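D-threo-3-hydroxyaspartate dehydratase (Delftia, PDB 3WQC) catalyses the pyridoxal 5'-phosphate-dependent deamination of D-threo-3-hydroxyaspartate to oxaloacetate and ammonia, and also acts on D-serine and other 3-hydroxyaspartate isomers. Local coordinates at residues B[35-40]-B[230-235]; B[272-277]-B[284-289]. All coordinates share one frame; numbering follows the deposited sequence.

Overall arrangement
Interaction 1 and interaction 2 belong to the two halves of this DSD1-family enzyme, and their nearest atoms are about 25 Å apart, with 37 Å between centres. Interaction 1 (35-40 with 230-235) lies in the alanine racemase-like barrel, where it joins two helices far apart in sequence; the side chain of Met37 is about 6 Å from the bound pyridoxal-5'-phosphate. Interaction 2 (272-277 with 284-289) follows later in the chain, as a bulged beta hairpin of the putative serine dehydratase domain. There the side chain of His277 is about 10 Å from a magnesium ion, and residues of the second subunit pack against the hairpin.

Interaction 1. Residues B[35-40]-B[230-235]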
loop_
_atom_site.group_PDB
_atom_site.type_symbol
_atom_site.label_atom_id
_atom_site.label_comp_id
_atom_site.label_asym_id
_atom_site.label_seq_id
_atom_site.Cartn_x
_atom_site.Cartn_y
_atom_site.Cartn_z
ATOM N N ALA B 35 -18.574 6.058 19.242
ATOM C CA ALA B 35 -19.754 5.997 20.180
ATOM C C ALA B 35 -20.732 4.975 19.706
ATOM O O ALA B 35 -21.311 4.219 20.519
ATOM C CB ALA B 35 -20.440 7.326 20.201
ATOM N N ARG B 36 -20.994 4.933 18.391
ATOM C CA ARG B 36 -21.996 4.012 17.871
ATOM C C ARG B 36 -21.621 2.533 18.228
ATOM O O ARG B 36 -22.476 1.718 18.656
ATOM C CB ARG B 36 -22.211 4.139 16.357
ATOM C CG ARG B 36 -23.121 3.044 15.703
ATOM C CD ARG B 36 -23.194 3.233 14.218
ATOM N NE ARG B 36 -23.959 2.172 13.575
ATOM C CZ ARG B 36 -23.828 1.772 12.291
ATOM N NH1 ARG B 36 -23.030 2.440 11.465
ATOM N NH2 ARG B 36 -24.543 0.745 11.803
ATOM N N MET B 37 -20.374 2.175 17.982
ATOM C CA MET B 37 -19.960 0.797 18.246
ATOM C C MET B 37 -19.973 0.518 19.710
ATOM O O MET B 37 -20.476 -0.565 20.100
ATOM C CB MET B 37 -18.545 0.552 17.636
ATOM C CG MET B 37 -18.069 -0.916 17.775
ATOM S SD MET B 37 -19.078 -2.121 16.845
ATOM C CE MET B 37 -18.545 -1.815 15.123
ATOM N N GLN B 38 -19.405 1.386 20.541
ATOM C CA GLN B 38 -19.325 1.117 21.973
ATOM C C GLN B 38 -20.752 1.003 22.513
ATOM O O GLN B 38 -21.043 0.125 23.364
ATOM C CB GLN B 38 -18.574 2.195 22.762
ATOM C CG GLN B 38 -18.325 1.840 24.243
ATOM C CD GLN B 38 -17.459 0.580 24.414
ATOM O OE1 GLN B 38 -16.325 0.530 23.938
ATOM N NE2 GLN B 38 -17.971 -0.466 25.142
ATOM N N GLN B 39 -21.672 1.900 22.090
ATOM C CA GLN B 39 -23.045 1.828 22.611
ATOM C C GLN B 39 -23.697 0.475 22.223
ATOM O O GLN B 39 -24.500 -0.096 22.977
ATOM C CB GLN B 39 -23.893 3.001 22.046
ATOM C CG GLN B 39 -23.408 4.279 22.702
ATOM C CD GLN B 39 -23.892 5.558 22.061
ATOM O OE1 GLN B 39 -24.713 5.557 21.091
ATOM N NE2 GLN B 39 -23.389 6.706 22.601
ATOM N N ARG B 40 -23.451 -0.001 21.015
ATOM C CA ARG B 40 -24.055 -1.245 20.576
ATOM C C ARG B 40 -23.541 -2.398 21.429
ATOM O O ARG B 40 -24.332 -3.291 21.867
ATOM C CB ARG B 40 -23.839 -1.523 19.075
ATOM C CG ARG B 40 -24.524 -2.808 18.740
ATOM C CD ARG B 40 -24.599 -2.984 17.293
ATOM N NE ARG B 40 -25.880 -3.539 16.977
ATOM C CZ ARG B 40 -26.214 -4.833 16.928
ATOM N NH1 ARG B 40 -27.510 -5.019 16.599
ATOM N NH2 ARG B 40 -25.320 -5.899 17.171
ATOM N N THR B 230 -20.519 -7.923 11.150
ATOM C CA THR B 230 -21.284 -8.816 12.069
ATOM C C THR B 230 -21.405 -8.179 13.431
ATOM O O THR B 230 -22.401 -8.413 14.116
ATOM C CB THR B 230 -20.670 -10.216 12.219
ATOM O OG1 THR B 230 -19.259 -10.108 12.538
ATOM C CG2 THR B 230 -20.822 -10.966 10.888
ATOM N N ALA B 231 -20.437 -7.350 13.856
ATOM C CA ALA B 231 -20.627 -6.621 15.153
ATOM C C ALA B 231 -21.889 -5.759 15.128
ATOM O O ALA B 231 -22.632 -5.649 16.116
ATOM C CB ALA B 231 -19.433 -5.766 15.545
ATOM N N LEU B 232 -22.076 -5.085 13.985
ATOM C CA LEU B 232 -23.204 -4.160 13.815
ATOM C C LEU B 232 -24.537 -4.835 13.517
ATOM O O LEU B 232 -25.615 -4.245 13.715
ATOM C CB LEU B 232 -22.880 -3.127 12.750
ATOM C CG LEU B 232 -21.730 -2.166 13.201
ATOM C CD1 LEU B 232 -21.256 -1.298 11.995
ATOM C CD2 LEU B 232 -22.081 -1.308 14.428
ATOM N N ALA B 233 -24.470 -6.103 13.107
ATOM C CA ALA B 233 -25.674 -6.818 12.660
ATOM C C ALA B 233 -26.166 -7.862 13.679
ATOM O O ALA B 233 -27.339 -8.295 13.538
ATOM C CB ALA B 233 -25.459 -7.441 11.288
ATOM N N ALA B 234 -25.338 -8.253 14.687
ATOM C CA ALA B 234 -25.720 -9.396 15.530
ATOM C C ALA B 234 -27.013 -9.030 16.273
ATOM O O ALA B 234 -27.072 -7.986 16.879
ATOM C CB ALA B 234 -24.567 -9.746 16.458
ATOM N N SER B 235 -28.033 -9.878 16.242
ATOM C CA SER B 235 -29.212 -9.616 17.129
ATOM C C SER B 235 -28.976 -9.926 18.550
ATOM O O SER B 235 -29.504 -9.218 19.421
ATOM C CB SER B 235 -30.542 -10.246 16.690
ATOM O OG SER B 235 -30.345 -11.433 16.074
#
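Arg40 reaches across to the 231-234 backbone and lays one face of its guanidinium over the carbonyl oxygen of Leu232, which sits above the centre of the group. Arg40 NH2 donates to Ala234 O at 2.7 Å, in the guanidinium plane and on a lone pair of that oxygen; weak bonds run from Arg40 NH1 to the same oxygen and from Arg40 NH2 to Ala231 O. The chain leaves with CG anti to the backbone N (chi1 -179°) and bends at chi3, turning the head onto this cluster of carbonyls. A leucine in its place would probably leave the oxygens of Ala231 and Ala234 without this donor and break the polar link between the two segments.

Beside the arginine the contact is mostly apolar. Met37 bends at chi2 and chi3, bringing CE to 3.6 Å from Leu232 CD2 while SD lies 3.9 Å from Ala231 CB; its side chain crosses that of Leu232 at about a right angle. Leu232 CD1 also lies over one face of the Arg36 guanidinium, whose NH1 bonds Val260 O.

Helix 27-44 thus packs against the short helix 228-233 that follows strand 222-225 of the barrel, with Met37 also touching Leu48 of strand 47-48, and helix 192-215 covering Ala233 and Ala234.

Interaction 2. Residues B[272-277]-B[284-289]; sequences ATVIGH and AIVDAG
A classic beta bulge interrupts this hairpin: two residues of one strand, Ile275 and Gly276, lie opposite the single Ile285, so the pairing after Val274-Val286 is out by one residue. The carbonyl oxygen of Ile285 takes both amides, Ile275 N at 2.8 Å and Gly276 N weakly at 3.3 Å. Gly276 then returns a nearly straight bond, its O accepting from Ile285 N at 2.8 Å (177° at the hydrogen), although the donor stands above the carbonyl plane.

Past the end of the second strand, Asp287 takes over the pairing with Thr273. Its backbone N donates to Thr273 O at 3.0 Å, while OD1 accepts from Thr273 N at 2.8 Å, met from above the carboxylate plane. With chi1 at 67°, CG sits between the backbone N and the carbonyl carbon, which folds the carboxylate back over the neighbouring strand. OD2 has its partners elsewhere: Thr20 OG1, which also bonds Thr273 OG1, and a salt bridge to Arg101 of the second subunit. The carboxylate thus ties the hairpin to Thr20 and to the second subunit of the assembly.

Ile275 and Ile285 cross at about a right angle, Ile275 CG1 meeting Ile285 CG2 at 4.0 Å. Val274, Val286, Ala284 and His277 share one face of the sheet: Val274 CG2 is 4.0 Å from Val286 CG1, and His277 CD2 rests near Ala284, while its NE2 bonds Phe349 O.

Strand 268-278 continues the sheet through strand 354-358, strand 283-286 pairs onward with strand 332-336, and helix 345-348 covers His277 and Ala284; Gly289 occupies the N-cap position of helix 290-293.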
loop_
_atom_site.group_PDB
_atom_site.type_symbol
_atom_site.label_atom_id
_atom_site.label_comp_id
_atom_site.label_asym_id
_atom_site.label_seq_id
_atom_site.Cartn_x
_atom_site.Cartn_y
_atom_site.Cartn_z
ATOM N N ALA B 272 -6.303 15.870 -1.895
ATOM C CA ALA B 272 -5.564 15.774 -3.129
ATOM C C ALA B 272 -5.655 17.100 -3.826
ATOM O O ALA B 272 -6.636 17.811 -3.619
ATOM C CB ALA B 272 -6.161 14.660 -4.028
ATOM N N THR B 273 -4.700 17.387 -4.672
ATOM C CA THR B 273 -4.742 18.573 -5.528
ATOM C C THR B 273 -4.890 18.204 -6.986
ATOM O O THR B 273 -4.216 17.232 -7.473
ATOM C CB THR B 273 -3.388 19.370 -5.368
ATOM O OG1 THR B 273 -3.289 19.813 -4.014
ATOM C CG2 THR B 273 -3.349 20.634 -6.221
ATOM N N VAL B 274 -5.668 19.032 -7.761
ATOM C CA VAL B 274 -5.710 18.840 -9.184
ATOM C C VAL B 274 -4.410 19.418 -9.828
ATOM O O VAL B 274 -4.057 20.600 -9.582
ATOM C CB VAL B 274 -6.929 19.607 -9.754
ATOM C CG1 VAL B 274 -6.875 19.505 -11.301
ATOM C CG2 VAL B 274 -8.226 18.925 -9.271
ATOM N N ILE B 275 -3.659 18.581 -10.561
ATOM C CA ILE B 275 -2.406 18.985 -11.136
ATOM C C ILE B 275 -2.420 18.997 -12.682
ATOM O O ILE B 275 -1.433 19.395 -13.320
ATOM C CB ILE B 275 -1.239 18.068 -10.642
ATOM C CG1 ILE B 275 -1.517 16.599 -11.016
ATOM C CG2 ILE B 275 -1.068 18.215 -9.127
ATOM C CD1 ILE B 275 -0.311 15.647 -10.740
ATOM N N GLY B 276 -3.547 18.651 -13.297
ATOM C CA GLY B 276 -3.589 18.675 -14.764
ATOM C C GLY B 276 -4.904 18.154 -15.270
ATOM O O GLY B 276 -5.787 17.813 -14.461
ATOM N N HIS B 277 -5.057 18.132 -16.604
ATOM C CA HIS B 277 -6.243 17.604 -17.250
ATOM C C HIS B 277 -5.932 16.884 -18.558
ATOM O O HIS B 277 -4.882 17.134 -19.195
ATOM C CB HIS B 277 -7.193 18.761 -17.597
ATOM C CG HIS B 277 -7.621 19.575 -16.419
ATOM N ND1 HIS B 277 -6.912 20.664 -15.927
ATOM C CD2 HIS B 277 -8.643 19.353 -15.532
ATOM C CE1 HIS B 277 -7.537 21.149 -14.828
ATOM N NE2 HIS B 277 -8.585 20.334 -14.567
ATOM N N ALA B 284 -9.679 14.930 -15.039
ATOM C CA ALA B 284 -8.795 15.785 -14.217
ATOM C C ALA B 284 -7.739 14.840 -13.628
ATOM O O ALA B 284 -8.050 13.719 -13.269
ATOM C CB ALA B 284 -9.588 16.494 -13.081
ATOM N N ILE B 285 -6.484 15.277 -13.558
ATOM C CA ILE B 285 -5.433 14.454 -12.991
ATOM C C ILE B 285 -5.143 15.027 -11.596
ATOM O O ILE B 285 -4.933 16.270 -11.431
ATOM C CB ILE B 285 -4.151 14.501 -13.889
ATOM C CG1 ILE B 285 -4.391 14.169 -15.407
ATOM C CG2 ILE B 285 -3.056 13.661 -13.235
ATOM C CD1 ILE B 285 -5.191 13.037 -15.619
ATOM N N VAL B 286 -5.088 14.142 -10.555
ATOM C CA VAL B 286 -4.818 14.612 -9.201
ATOM C C VAL B 286 -3.545 13.946 -8.711
ATOM O O VAL B 286 -3.046 12.972 -9.329
ATOM C CB VAL B 286 -5.989 14.289 -8.252
ATOM C CG1 VAL B 286 -7.238 15.104 -8.668
ATOM C CG2 VAL B 286 -6.278 12.766 -8.153
ATOM N N ASP B 287 -2.961 14.516 -7.647
ATOM C CA ASP B 287 -1.731 13.976 -7.037
ATOM C C ASP B 287 -1.940 12.889 -6.005
ATOM O O ASP B 287 -0.985 12.510 -5.323
ATOM C CB ASP B 287 -0.840 15.124 -6.506
ATOM C CG ASP B 287 -1.470 15.850 -5.344
ATOM O OD1 ASP B 287 -2.608 15.521 -4.884
ATOM O OD2 ASP B 287 -0.816 16.794 -4.833
ATOM N N ALA B 288 -3.132 12.309 -5.976
ATOM C CA ALA B 288 -3.412 11.085 -5.173
ATOM C C ALA B 288 -3.489 9.898 -6.172
ATOM O O ALA B 288 -4.589 9.695 -6.797
ATOM C CB ALA B 288 -4.712 11.214 -4.347
ATOM N N GLY B 289 -2.395 9.139 -6.385
ATOM C CA GLY B 289 -2.473 7.921 -7.132
ATOM C C GLY B 289 -2.647 6.726 -6.192
ATOM O O GLY B 289 -3.103 6.912 -5.061
#